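Long-range contacts in 1-acyl-sn-glycerol-3-phosphate acyltransferase (Thermotoga maritima, PDB 5KYM), which probably transfers an acyl chain to lysophosphatidic acid, a step in phospholipid synthesis, with its active site positioned for catalysis within the membrane bilayer: residues L9-Y20 against F52-F61; I21-L29 against P112-Y120. One frame throughout, in Å; residues are numbered along the deposited sequence.

Contact 1 (L9-Y20 against F52-F61); sequences LTLYFYFIATVY and FGKRAFTWLF. With HGX (1-heptadecanoyl-2-tridecanoyl-3-glycerol-phosphonyl choline), chain D; DD9 (nonane), chain F.
The indole of Trp-59 has Ile-16 over one face, CG2 standing 3.6 Å from the centroid of the six-membered ring in a CH-pi contact; its other face lies against its own helix at Arg-55 O and Ala-56 CA. Phe-13 CE1 meets the indole edge near CE3, 3.7 Å away, and the ester carbonyl oxygen O11 of a bound phospholipid comes to the edge near NE1. Trp-59 points its edge at the face of Tyr-20, a T-shaped pair with planes at 65° and CH2 3.6 Å from Tyr-20 CG. Trp-59 is a knob in the hole formed by Phe-13, Ile-16, Ala-17 and Tyr-20, joining the antiparallel helices (155° between the segments) that probably form the two-helix motif positioning the active site. The Tyr-20 ring, swung opposite N (chi1 -173°), reaches across to Phe-52 and Arg-55, and Arg-55 NH1 gives Tyr-20 OH a weak hydrogen bond of 2.9 Å. Arg-55 NE bonds phosphate oxygen O4 of the same lipid at 3.0 Å. A leucine in place of Tyr-20 would probably leave the Trp-59 edge without its aromatic face and Arg-55 NH1 without its weak partner. Farther along, Leu-9 CD1 touches the edge of Phe-61, 3.6 Å from CD2.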
loop_
_atom_site.group_PDB
_atom_site.type_symbol
_atom_site.label_atom_id
_atom_site.label_comp_id
_atom_site.label_asym_id
_atom_site.label_seq_id
_atom_site.Cartn_x
_atom_site.Cartn_y
_atom_site.Cartn_z
ATOM N N LEU A 9 19.935 7.576 10.729
ATOM C CA LEU A 9 19.013 6.546 10.251
ATOM C C LEU A 9 18.346 6.990 8.954
ATOM O O LEU A 9 18.352 6.268 7.963
ATOM C CB LEU A 9 17.975 6.230 11.273
ATOM C CG LEU A 9 16.971 5.204 10.842
ATOM C CD1 LEU A 9 17.611 3.861 10.662
ATOM C CD2 LEU A 9 15.932 5.087 11.926
ATOM N N THR A 10 17.852 8.211 8.938
ATOM C CA THR A 10 17.279 8.740 7.742
ATOM C C THR A 10 18.214 8.655 6.534
ATOM O O THR A 10 17.747 8.293 5.440
ATOM C CB THR A 10 16.816 10.181 7.953
ATOM O OG1 THR A 10 15.942 10.236 9.098
ATOM C CG2 THR A 10 16.102 10.706 6.662
ATOM N N LEU A 11 19.497 8.970 6.726
ATOM C CA LEU A 11 20.459 8.942 5.617
ATOM C C LEU A 11 20.699 7.527 5.129
ATOM O O LEU A 11 20.603 7.238 3.940
ATOM C CB LEU A 11 21.767 9.624 6.027
ATOM C CG LEU A 11 21.531 11.147 5.963
ATOM C CD1 LEU A 11 22.156 12.024 7.052
ATOM C CD2 LEU A 11 22.021 11.541 4.554
ATOM N N TYR A 12 20.951 6.645 6.081
ATOM C CA TYR A 12 21.066 5.219 5.844
ATOM C C TYR A 12 19.839 4.703 5.079
ATOM O O TYR A 12 19.989 3.970 4.069
ATOM C CB TYR A 12 21.248 4.518 7.208
ATOM C CG TYR A 12 21.329 3.027 7.235
ATOM C CD1 TYR A 12 22.492 2.355 6.887
ATOM C CD2 TYR A 12 20.255 2.282 7.715
ATOM C CE1 TYR A 12 22.561 0.955 6.962
ATOM C CE2 TYR A 12 20.293 0.888 7.819
ATOM C CZ TYR A 12 21.444 0.205 7.446
ATOM O OH TYR A 12 21.427 -1.180 7.533
ATOM N N PHE A 13 18.630 5.121 5.480
ATOM C CA PHE A 13 17.481 4.654 4.727
ATOM C C PHE A 13 17.488 5.123 3.271
ATOM O O PHE A 13 17.297 4.305 2.384
ATOM C CB PHE A 13 16.147 5.005 5.376
ATOM C CG PHE A 13 14.966 4.484 4.618
ATOM C CD1 PHE A 13 14.581 3.166 4.767
ATOM C CD2 PHE A 13 14.276 5.275 3.745
ATOM C CE1 PHE A 13 13.515 2.641 4.033
ATOM C CE2 PHE A 13 13.217 4.776 3.027
ATOM C CZ PHE A 13 12.848 3.448 3.145
ATOM N N TYR A 14 17.675 6.425 3.023
ATOM C CA TYR A 14 17.553 6.932 1.664
ATOM C C TYR A 14 18.655 6.372 0.792
ATOM O O TYR A 14 18.409 6.032 -0.372
ATOM C CB TYR A 14 17.476 8.466 1.605
ATOM C CG TYR A 14 16.149 9.027 2.083
ATOM C CD1 TYR A 14 14.948 8.606 1.503
ATOM C CD2 TYR A 14 16.091 9.947 3.101
ATOM C CE1 TYR A 14 13.726 9.098 1.919
ATOM C CE2 TYR A 14 14.900 10.479 3.529
ATOM C CZ TYR A 14 13.693 10.061 2.944
ATOM O OH TYR A 14 12.456 10.545 3.421
ATOM N N PHE A 15 19.845 6.229 1.345
ATOM C CA PHE A 15 20.941 5.737 0.558
ATOM C C PHE A 15 20.636 4.297 0.083
ATOM O O PHE A 15 20.547 4.026 -1.112
ATOM C CB PHE A 15 22.220 5.768 1.357
ATOM C CG PHE A 15 23.389 5.208 0.612
ATOM C CD1 PHE A 15 23.953 5.912 -0.436
ATOM C CD2 PHE A 15 23.903 3.957 0.936
ATOM C CE1 PHE A 15 25.005 5.400 -1.138
ATOM C CE2 PHE A 15 24.982 3.427 0.228
ATOM C CZ PHE A 15 25.519 4.161 -0.809
ATOM N N ILE A 16 20.429 3.404 1.035
ATOM C CA ILE A 16 20.123 2.037 0.734
ATOM C C ILE A 16 18.886 1.901 -0.127
ATOM O O ILE A 16 18.899 1.208 -1.120
ATOM C CB ILE A 16 19.920 1.219 2.030
ATOM C CG1 ILE A 16 21.261 1.040 2.713
ATOM C CG2 ILE A 16 19.316 -0.172 1.738
ATOM C CD1 ILE A 16 21.119 0.725 4.179
ATOM N N ALA A 17 17.814 2.556 0.266
ATOM C CA ALA A 17 16.575 2.535 -0.509
ATOM C C ALA A 17 16.756 2.974 -1.960
ATOM O O ALA A 17 16.102 2.429 -2.847
ATOM C CB ALA A 17 15.539 3.410 0.144
ATOM N N THR A 18 17.628 3.944 -2.208
ATOM C CA THR A 18 17.805 4.454 -3.553
ATOM C C THR A 18 18.667 3.525 -4.382
ATOM O O THR A 18 18.315 3.137 -5.487
ATOM C CB THR A 18 18.443 5.826 -3.522
ATOM O OG1 THR A 18 17.658 6.684 -2.707
ATOM C CG2 THR A 18 18.462 6.385 -4.937
ATOM N N VAL A 19 19.802 3.149 -3.833
ATOM C CA VAL A 19 20.614 2.149 -4.490
ATOM C C VAL A 19 19.833 0.856 -4.726
ATOM O O VAL A 19 20.006 0.211 -5.747
ATOM C CB VAL A 19 21.903 1.838 -3.708
ATOM C CG1 VAL A 19 22.640 0.697 -4.367
ATOM C CG2 VAL A 19 22.813 3.045 -3.682
ATOM N N TYR A 20 18.984 0.474 -3.784
ATOM C CA TYR A 20 18.281 -0.787 -3.902
ATOM C C TYR A 20 17.237 -0.670 -5.025
ATOM O O TYR A 20 17.233 -1.515 -5.980
ATOM C CB TYR A 20 17.691 -1.203 -2.567
ATOM C CG TYR A 20 17.060 -2.589 -2.517
ATOM C CD1 TYR A 20 15.778 -2.794 -2.987
ATOM C CD2 TYR A 20 17.692 -3.655 -1.926
ATOM C CE1 TYR A 20 15.176 -4.036 -2.924
ATOM C CE2 TYR A 20 17.081 -4.902 -1.841
ATOM C CZ TYR A 20 15.819 -5.114 -2.357
ATOM O OH TYR A 20 15.108 -6.335 -2.360
ATOM N N PHE A 52 11.054 -6.173 -1.132
ATOM C CA PHE A 52 11.368 -4.764 -0.886
ATOM C C PHE A 52 10.467 -4.190 0.205
ATOM O O PHE A 52 10.940 -3.565 1.175
ATOM C CB PHE A 52 11.299 -3.944 -2.170
ATOM C CG PHE A 52 11.304 -2.479 -1.932
ATOM C CD1 PHE A 52 12.491 -1.820 -1.597
ATOM C CD2 PHE A 52 10.121 -1.724 -2.012
ATOM C CE1 PHE A 52 12.450 -0.441 -1.334
ATOM C CE2 PHE A 52 10.119 -0.357 -1.773
ATOM C CZ PHE A 52 11.271 0.278 -1.437
ATOM N N GLY A 53 9.175 -4.418 0.050
ATOM C CA GLY A 53 8.213 -3.965 1.063
ATOM C C GLY A 53 8.702 -4.302 2.472
ATOM O O GLY A 53 8.811 -3.446 3.342
ATOM N N LYS A 54 9.072 -5.546 2.642
ATOM C CA LYS A 54 9.488 -6.066 3.909
ATOM C C LYS A 54 10.792 -5.499 4.326
ATOM O O LYS A 54 10.902 -4.977 5.434
ATOM C CB LYS A 54 9.595 -7.596 3.850
ATOM C CG LYS A 54 8.240 -8.272 3.802
ATOM C CD LYS A 54 8.238 -9.588 4.465
ATOM C CE LYS A 54 7.031 -10.354 4.166
ATOM N NZ LYS A 54 7.012 -10.620 2.689
ATOM N N ARG A 55 11.785 -5.621 3.462
ATOM C CA ARG A 55 13.136 -5.174 3.752
ATOM C C ARG A 55 13.136 -3.711 4.165
ATOM O O ARG A 55 13.901 -3.313 5.038
ATOM C CB ARG A 55 14.039 -5.397 2.541
ATOM C CG ARG A 55 14.402 -6.852 2.346
ATOM C CD ARG A 55 15.395 -7.161 1.249
ATOM N NE ARG A 55 15.597 -8.625 1.063
ATOM C CZ ARG A 55 16.185 -9.179 -0.004
ATOM N NH1 ARG A 55 16.648 -8.437 -1.006
ATOM N NH2 ARG A 55 16.314 -10.497 -0.094
ATOM N N ALA A 56 12.280 -2.903 3.546
ATOM C CA ALA A 56 12.184 -1.496 3.879
ATOM C C ALA A 56 12.112 -1.247 5.374
ATOM O O ALA A 56 12.783 -0.350 5.947
ATOM C CB ALA A 56 10.931 -0.918 3.244
ATOM N N PHE A 57 11.260 -2.024 6.017
ATOM C CA PHE A 57 11.065 -1.801 7.422
ATOM C C PHE A 57 12.292 -2.258 8.193
ATOM O O PHE A 57 12.586 -1.672 9.238
ATOM C CB PHE A 57 9.750 -2.383 7.919
ATOM C CG PHE A 57 8.592 -1.664 7.388
ATOM C CD1 PHE A 57 8.173 -1.900 6.106
ATOM C CD2 PHE A 57 7.988 -0.674 8.109
ATOM C CE1 PHE A 57 7.165 -1.158 5.544
ATOM C CE2 PHE A 57 6.975 0.108 7.541
ATOM C CZ PHE A 57 6.569 -0.145 6.248
ATOM N N THR A 58 13.055 -3.226 7.675
ATOM C CA THR A 58 14.288 -3.626 8.375
ATOM C C THR A 58 15.327 -2.539 8.279
ATOM O O THR A 58 15.964 -2.225 9.263
ATOM C CB THR A 58 14.891 -4.955 7.938
ATOM O OG1 THR A 58 15.686 -4.752 6.794
ATOM C CG2 THR A 58 13.868 -5.981 7.664
ATOM N N TRP A 59 15.447 -1.893 7.133
ATOM C CA TRP A 59 16.322 -0.738 7.065
ATOM C C TRP A 59 16.010 0.375 8.106
ATOM O O TRP A 59 16.859 1.200 8.423
ATOM C CB TRP A 59 16.314 -0.165 5.670
ATOM C CG TRP A 59 16.577 -1.134 4.666
ATOM C CD1 TRP A 59 17.300 -2.253 4.783
ATOM C CD2 TRP A 59 16.153 -1.080 3.324
ATOM N NE1 TRP A 59 17.338 -2.948 3.593
ATOM C CE2 TRP A 59 16.655 -2.219 2.671
ATOM C CE3 TRP A 59 15.386 -0.172 2.594
ATOM C CZ2 TRP A 59 16.418 -2.472 1.319
ATOM C CZ3 TRP A 59 15.141 -0.424 1.253
ATOM C CH2 TRP A 59 15.637 -1.555 0.630
ATOM N N LEU A 60 14.764 0.423 8.570
ATOM C CA LEU A 60 14.328 1.346 9.642
ATOM C C LEU A 60 14.358 0.739 11.054
ATOM O O LEU A 60 13.989 1.413 12.035
ATOM C CB LEU A 60 12.927 1.918 9.320
ATOM C CG LEU A 60 12.915 2.697 8.002
ATOM C CD1 LEU A 60 11.529 2.980 7.511
ATOM C CD2 LEU A 60 13.650 4.000 8.145
ATOM N N PHE A 61 14.838 -0.491 11.184
ATOM C CA PHE A 61 14.842 -1.157 12.506
ATOM C C PHE A 61 13.461 -1.040 13.169
ATOM O O PHE A 61 13.358 -0.694 14.350
ATOM C CB PHE A 61 15.957 -0.577 13.420
ATOM C CG PHE A 61 17.318 -0.569 12.755
ATOM C CD1 PHE A 61 18.094 -1.699 12.742
ATOM C CD2 PHE A 61 17.776 0.552 12.068
ATOM C CE1 PHE A 61 19.279 -1.741 12.061
ATOM C CE2 PHE A 61 18.963 0.546 11.385
ATOM C CZ PHE A 61 19.705 -0.611 11.366
HETATM O O11 HGX D . 18.682 -6.267 3.172
HETATM C C11 HGX D . 19.359 -6.318 2.136
HETATM C C12 HGX D . 19.575 -5.088 1.278
HETATM C C13 HGX D . 20.941 -5.037 0.598
HETATM C C14 HGX D . 21.115 -3.747 -0.217
HETATM C C15 HGX D . 22.566 -3.261 -0.242
HETATM C C16 HGX D . 22.824 -1.909 -0.935
HETATM C C17 HGX D . 24.111 -1.256 -0.413
HETATM C C18 HGX D . 24.691 -0.148 -1.291
HETATM O O3 HGX D . 19.974 -7.564 1.696
HETATM C C3 HGX D . 19.333 -8.851 1.742
HETATM C C2 HGX D . 20.187 -9.909 2.486
HETATM C C1 HGX D . 19.426 -10.659 3.623
HETATM O O3P HGX D . 18.319 -9.964 4.248
HETATM O O2 HGX D . 21.427 -9.315 2.962
HETATM C C31 HGX D . 22.610 -9.523 2.107
HETATM O O31 HGX D . 23.185 -10.589 2.258
HETATM C C32 HGX D . 23.113 -8.527 1.051
HETATM C C33 HGX D . 24.201 -7.542 1.503
HETATM C C34 HGX D . 24.829 -6.763 0.328
HETATM C C35 HGX D . 25.556 -5.482 0.779
HETATM C C36 HGX D . 26.872 -5.167 0.046
HETATM C C37 HGX D . 27.536 -3.813 0.399
HETATM C C38 HGX D . 29.005 -3.709 -0.106
HETATM C C39 HGX D . 29.642 -2.291 -0.138
HETATM C C40 HGX D . 31.142 -2.248 -0.498
HETATM O O1 HGX D . 17.127 -11.998 5.208
HETATM P P1 HGX D . 16.869 -10.636 4.603
HETATM O O4 HGX D . 16.001 -10.577 3.369
HETATM O O5 HGX D . 16.161 -9.654 5.705
HETATM C C4 HGX D . 15.634 -10.059 6.983
HETATM C C5 HGX D . 14.213 -10.606 6.854
HETATM C C1 DD9 F . 13.895 -5.086 -6.291
HETATM C C2 DD9 F . 12.783 -4.216 -6.852
HETATM C C3 DD9 F . 12.264 -3.318 -5.749
HETATM C C4 DD9 F . 11.202 -2.385 -6.308
HETATM C C5 DD9 F . 10.413 -1.742 -5.163
HETATM C C6 DD9 F . 9.233 -0.985 -5.760
HETATM C C7 DD9 F . 8.595 0.078 -4.866
HETATM C C8 DD9 F . 7.361 0.627 -5.616
HETATM C C9 DD9 F . 6.962 2.023 -5.120
#

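Contact 2 (I21-L29 against P112-Y120); sequences IVFYGGFVL and PGVNWYIRY. With DD9 (nonane), chain F; HGX (1-heptadecanoyl-2-tridecanoyl-3-glycerol-phosphonyl choline), chain C.
Tyr-117 makes the one hydrogen bond between these segments, its OH donating to Gly-25 O at 2.6 Å. The hydroxyl comes in the carbonyl plane onto a lone pair, with a C=O...O angle of 116°, and the same oxygen also accepts from Leu-29 N inside the helix, so two donors grip it. That bond fixes the far end of the phenol among Ile-21, Gly-25, Val-28 and Leu-29, a knob-into-hole arrangement.

Trp-116 is a second knob, held by apolar and van der Waals contact among Val-22, Gly-25, Gly-26 and Leu-29. The bare backbone of Gly-26 makes way for the indole, CZ3 lying 3.7 Å from Gly-26 CA, as that of Gly-25 does for the Tyr-117 ring; Val-22 O sits in the plane at the indole edge, 3.5 Å from Trp-116 CZ3. In this way helix 2-34, the longer arm of the probable two-helix motif, packs at 43° between the segments against the short helix 114-120 of the acyltransferase region.

Bound nonane covers one face of the Tyr-117 ring, C4 lying over its centre 3.4 Å above the plane. The C1 end of the nonane touches Tyr-24 CD2 at 3.6 Å and also meets Val-28 CG2; Tyr-24 OH is hydrogen-bonded to Glu-48. This is a mostly apolar groove, Glu-48 apart, that probably could hold a hydrocarbon chain.

Among the aliphatic contacts, Leu-29 does most: its chi1 of -63° brings CG to 3.5 Å from Tyr-117 OH, and the methyls then go to Trp-116 CB (CD1, 3.8 Å) and Tyr-120 CD2 (CD2, 3.7 Å). At the other end Ile-21 CG2 and Val-22 CG2 lean on the backbone of Pro-112 and Gly-113, the N-cap of helix 114-120.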
loop_
_atom_site.group_PDB
_atom_site.type_symbol
_atom_site.label_atom_id
_atom_site.label_comp_id
_atom_site.label_asym_id
_atom_site.label_seq_id
_atom_site.Cartn_x
_atom_site.Cartn_y
_atom_site.Cartn_z
ATOM N N ILE A 21 16.397 0.379 -4.975
ATOM C CA ILE A 21 15.341 0.524 -5.994
ATOM C C ILE A 21 15.925 0.723 -7.390
ATOM O O ILE A 21 15.448 0.132 -8.310
ATOM C CB ILE A 21 14.316 1.609 -5.687
ATOM C CG1 ILE A 21 13.528 1.253 -4.437
ATOM C CG2 ILE A 21 13.272 1.687 -6.789
ATOM C CD1 ILE A 21 12.660 2.415 -3.913
ATOM N N VAL A 22 16.977 1.499 -7.539
ATOM C CA VAL A 22 17.474 1.870 -8.868
ATOM C C VAL A 22 18.372 0.773 -9.444
ATOM O O VAL A 22 18.058 0.212 -10.477
ATOM C CB VAL A 22 18.133 3.282 -8.820
ATOM C CG1 VAL A 22 19.063 3.522 -9.975
ATOM C CG2 VAL A 22 17.049 4.376 -8.713
ATOM N N PHE A 23 19.450 0.435 -8.762
ATOM C CA PHE A 23 20.426 -0.497 -9.330
ATOM C C PHE A 23 20.014 -1.955 -9.174
ATOM O O PHE A 23 20.002 -2.696 -10.137
ATOM C CB PHE A 23 21.844 -0.251 -8.776
ATOM C CG PHE A 23 22.356 1.139 -9.051
ATOM C CD1 PHE A 23 22.042 2.189 -8.196
ATOM C CD2 PHE A 23 23.137 1.395 -10.148
ATOM C CE1 PHE A 23 22.460 3.486 -8.449
ATOM C CE2 PHE A 23 23.580 2.686 -10.413
ATOM C CZ PHE A 23 23.236 3.736 -9.563
ATOM N N TYR A 24 19.656 -2.388 -7.980
ATOM C CA TYR A 24 19.178 -3.771 -7.834
ATOM C C TYR A 24 17.847 -3.907 -8.582
ATOM O O TYR A 24 17.629 -4.864 -9.280
ATOM C CB TYR A 24 19.080 -4.189 -6.343
ATOM C CG TYR A 24 18.551 -5.599 -6.201
ATOM C CD1 TYR A 24 19.209 -6.689 -6.780
ATOM C CD2 TYR A 24 17.358 -5.851 -5.546
ATOM C CE1 TYR A 24 18.682 -7.961 -6.690
ATOM C CE2 TYR A 24 16.862 -7.129 -5.444
ATOM C CZ TYR A 24 17.508 -8.162 -6.025
ATOM O OH TYR A 24 16.940 -9.414 -5.932
ATOM N N GLY A 25 16.977 -2.912 -8.484
ATOM C CA GLY A 25 15.676 -3.013 -9.173
ATOM C C GLY A 25 15.780 -2.945 -10.685
ATOM O O GLY A 25 14.934 -3.509 -11.401
ATOM N N GLY A 26 16.807 -2.258 -11.180
ATOM C CA GLY A 26 17.078 -2.256 -12.591
ATOM C C GLY A 26 17.466 -3.660 -12.986
ATOM O O GLY A 26 16.922 -4.265 -13.914
ATOM N N PHE A 27 18.368 -4.210 -12.214
ATOM C CA PHE A 27 18.851 -5.534 -12.434
ATOM C C PHE A 27 17.716 -6.518 -12.433
ATOM O O PHE A 27 17.737 -7.473 -13.207
ATOM C CB PHE A 27 19.935 -5.854 -11.387
ATOM C CG PHE A 27 20.417 -7.228 -11.448
ATOM C CD1 PHE A 27 21.281 -7.613 -12.429
ATOM C CD2 PHE A 27 19.944 -8.183 -10.545
ATOM C CE1 PHE A 27 21.678 -8.934 -12.505
ATOM C CE2 PHE A 27 20.342 -9.500 -10.616
ATOM C CZ PHE A 27 21.200 -9.874 -11.582
ATOM N N VAL A 28 16.718 -6.312 -11.592
ATOM C CA VAL A 28 15.645 -7.312 -11.455
ATOM C C VAL A 28 14.818 -7.358 -12.738
ATOM O O VAL A 28 14.580 -8.450 -13.296
ATOM C CB VAL A 28 14.775 -7.063 -10.208
ATOM C CG1 VAL A 28 13.446 -7.803 -10.270
ATOM C CG2 VAL A 28 15.542 -7.473 -8.964
ATOM N N LEU A 29 14.396 -6.182 -13.207
ATOM C CA LEU A 29 13.611 -6.109 -14.431
ATOM C C LEU A 29 14.479 -6.599 -15.581
ATOM O O LEU A 29 13.973 -7.345 -16.455
ATOM C CB LEU A 29 13.201 -4.676 -14.711
ATOM C CG LEU A 29 12.294 -4.057 -13.665
ATOM C CD1 LEU A 29 12.190 -2.608 -13.960
ATOM C CD2 LEU A 29 10.896 -4.694 -13.655
ATOM N N PRO A 112 13.196 8.170 -11.136
ATOM C CA PRO A 112 13.665 6.899 -11.649
ATOM C C PRO A 112 13.610 5.758 -10.608
ATOM O O PRO A 112 13.626 6.022 -9.406
ATOM C CB PRO A 112 15.094 7.208 -12.053
ATOM C CG PRO A 112 15.512 8.170 -11.034
ATOM C CD PRO A 112 14.315 9.046 -10.839
ATOM N N GLY A 113 13.530 4.518 -11.102
ATOM C CA GLY A 113 13.341 3.345 -10.269
ATOM C C GLY A 113 11.873 3.243 -9.913
ATOM O O GLY A 113 11.202 2.349 -10.405
ATOM N N VAL A 114 11.372 4.175 -9.096
ATOM C CA VAL A 114 9.975 4.171 -8.650
ATOM C C VAL A 114 8.982 4.082 -9.825
ATOM O O VAL A 114 8.037 3.309 -9.797
ATOM C CB VAL A 114 9.612 5.421 -7.761
ATOM C CG1 VAL A 114 8.132 5.447 -7.387
ATOM C CG2 VAL A 114 10.425 5.453 -6.490
ATOM N N ASN A 115 9.189 4.882 -10.850
ATOM C CA ASN A 115 8.282 4.868 -12.003
ATOM C C ASN A 115 8.215 3.497 -12.682
ATOM O O ASN A 115 7.122 3.045 -13.076
ATOM C CB ASN A 115 8.653 5.937 -13.031
ATOM C CG ASN A 115 10.108 5.878 -13.412
ATOM O OD1 ASN A 115 10.956 5.512 -12.581
ATOM N ND2 ASN A 115 10.420 6.205 -14.657
ATOM N N TRP A 116 9.357 2.835 -12.812
ATOM C CA TRP A 116 9.389 1.505 -13.430
ATOM C C TRP A 116 8.568 0.581 -12.587
ATOM O O TRP A 116 7.827 -0.234 -13.093
ATOM C CB TRP A 116 10.777 0.857 -13.523
ATOM C CG TRP A 116 11.865 1.677 -13.997
ATOM C CD1 TRP A 116 11.802 2.635 -14.922
ATOM C CD2 TRP A 116 13.224 1.587 -13.575
ATOM N NE1 TRP A 116 13.036 3.178 -15.111
ATOM C CE2 TRP A 116 13.942 2.546 -14.307
ATOM C CE3 TRP A 116 13.913 0.782 -12.642
ATOM C CZ2 TRP A 116 15.336 2.748 -14.151
ATOM C CZ3 TRP A 116 15.315 0.974 -12.476
ATOM C CH2 TRP A 116 16.004 1.957 -13.241
ATOM N N TYR A 117 8.718 0.657 -11.284
ATOM C CA TYR A 117 7.963 -0.258 -10.465
ATOM C C TYR A 117 6.479 0.107 -10.334
ATOM O O TYR A 117 5.628 -0.800 -10.340
ATOM C CB TYR A 117 8.724 -0.551 -9.179
ATOM C CG TYR A 117 9.806 -1.580 -9.441
ATOM C CD1 TYR A 117 9.499 -2.932 -9.491
ATOM C CD2 TYR A 117 11.077 -1.204 -9.681
ATOM C CE1 TYR A 117 10.449 -3.878 -9.744
ATOM C CE2 TYR A 117 12.054 -2.127 -9.901
ATOM C CZ TYR A 117 11.738 -3.457 -9.958
ATOM O OH TYR A 117 12.752 -4.379 -10.176
ATOM N N ILE A 118 6.143 1.397 -10.325
ATOM C CA ILE A 118 4.727 1.797 -10.364
ATOM C C ILE A 118 4.049 1.288 -11.609
ATOM O O ILE A 118 2.935 0.812 -11.544
ATOM C CB ILE A 118 4.521 3.327 -10.319
ATOM C CG1 ILE A 118 5.002 3.885 -8.973
ATOM C CG2 ILE A 118 3.051 3.661 -10.551
ATOM C CD1 ILE A 118 4.867 5.373 -8.762
ATOM N N ARG A 119 4.720 1.447 -12.746
ATOM C CA ARG A 119 4.252 0.909 -14.008
ATOM C C ARG A 119 4.152 -0.598 -13.960
ATOM O O ARG A 119 3.131 -1.119 -14.350
ATOM C CB ARG A 119 5.154 1.325 -15.149
ATOM C CG ARG A 119 4.894 2.734 -15.652
ATOM C CD ARG A 119 5.373 2.944 -17.126
ATOM N NE ARG A 119 6.826 3.160 -17.163
ATOM C CZ ARG A 119 7.448 4.268 -16.732
ATOM N NH1 ARG A 119 6.760 5.332 -16.257
ATOM N NH2 ARG A 119 8.778 4.318 -16.770
ATOM N N TYR A 120 5.165 -1.307 -13.453
ATOM C CA TYR A 120 5.101 -2.770 -13.432
ATOM C C TYR A 120 3.886 -3.252 -12.649
ATOM O O TYR A 120 3.212 -4.185 -13.083
ATOM C CB TYR A 120 6.353 -3.414 -12.855
ATOM C CG TYR A 120 6.477 -4.898 -13.196
ATOM C CD1 TYR A 120 5.813 -5.835 -12.474
ATOM C CD2 TYR A 120 7.310 -5.333 -14.233
ATOM C CE1 TYR A 120 5.910 -7.194 -12.775
ATOM C CE2 TYR A 120 7.436 -6.670 -14.536
ATOM C CZ TYR A 120 6.725 -7.614 -13.812
ATOM O OH TYR A 120 6.774 -8.984 -14.075
HETATM C C1 DD9 F . 13.895 -5.086 -6.291
HETATM C C2 DD9 F . 12.783 -4.216 -6.852
HETATM C C3 DD9 F . 12.264 -3.318 -5.749
HETATM C C4 DD9 F . 11.202 -2.385 -6.308
HETATM C C5 DD9 F . 10.413 -1.742 -5.163
HETATM C C6 DD9 F . 9.233 -0.985 -5.760
HETATM C C7 DD9 F . 8.595 0.078 -4.866
HETATM C C8 DD9 F . 7.361 0.627 -5.616
HETATM C C9 DD9 F . 6.962 2.023 -5.120
HETATM O O11 HGX C . 23.390 -15.268 -10.710
HETATM C C11 HGX C . 23.181 -14.072 -10.831
HETATM C C12 HGX C . 24.320 -13.179 -11.319
HETATM C C13 HGX C . 24.047 -11.674 -11.292
HETATM C C14 HGX C . 25.310 -10.808 -11.264
HETATM C C15 HGX C . 25.146 -9.577 -12.169
HETATM C C16 HGX C . 26.296 -8.551 -12.146
HETATM C C17 HGX C . 25.977 -7.246 -12.893
HETATM C C18 HGX C . 25.073 -7.430 -14.120
HETATM O O3 HGX C . 21.849 -13.572 -10.491
HETATM C C3 HGX C . 20.850 -14.370 -9.830
HETATM C C2 HGX C . 21.009 -14.347 -8.307
HETATM C C1 HGX C . 20.147 -15.450 -7.659
HETATM O O3P HGX C . 18.744 -15.150 -7.765
HETATM O O2 HGX C . 20.644 -13.033 -7.860
HETATM C C31 HGX C . 21.272 -12.542 -6.632
HETATM O O31 HGX C . 21.602 -13.352 -5.764
HETATM C C32 HGX C . 21.464 -11.042 -6.416
HETATM C C33 HGX C . 22.599 -10.457 -7.259
HETATM C C34 HGX C . 22.910 -8.999 -6.891
HETATM C C35 HGX C . 23.235 -8.160 -8.140
HETATM C C36 HGX C . 23.334 -6.630 -7.944
HETATM C C37 HGX C . 24.023 -5.975 -9.156
HETATM C C38 HGX C . 23.683 -4.503 -9.447
HETATM C C39 HGX C . 23.907 -4.165 -10.937
HETATM C C40 HGX C . 23.840 -2.676 -11.311
HETATM O O1 HGX C . 18.138 -17.582 -7.525
HETATM P P1 HGX C . 17.541 -16.195 -7.425
HETATM O O4 HGX C . 16.320 -15.830 -8.253
HETATM O O5 HGX C . 17.131 -15.928 -5.874
HETATM C C4 HGX C . 16.283 -16.805 -5.113
HETATM C C5 HGX C . 16.749 -16.869 -3.660
#

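Overall arrangement
Both contacts use helix 2-34, contact 1 its earlier turns and contact 2 the turns that follow directly, and their centres are 15 Å apart. Along the chain the segments alternate, 9-20, 21-29, 52-61, then 112-120. Contact 1 pairs helix 2-34 with helix 38-59, probably making the two-helix motif; contact 2 joins that pair to helix 114-120 of the acyltransferase region. They meet where Ile-21 packs on Phe-52, and a probable backbone hydrogen bond from Gly-25 N to Tyr-20 O runs through a wider, pi-type turn where the two contacts join. Nonane touches both, against Tyr-20 and Phe-52 and against Tyr-117, so its mostly apolar site lies between the lipid-contacting helices and the acyltransferase region.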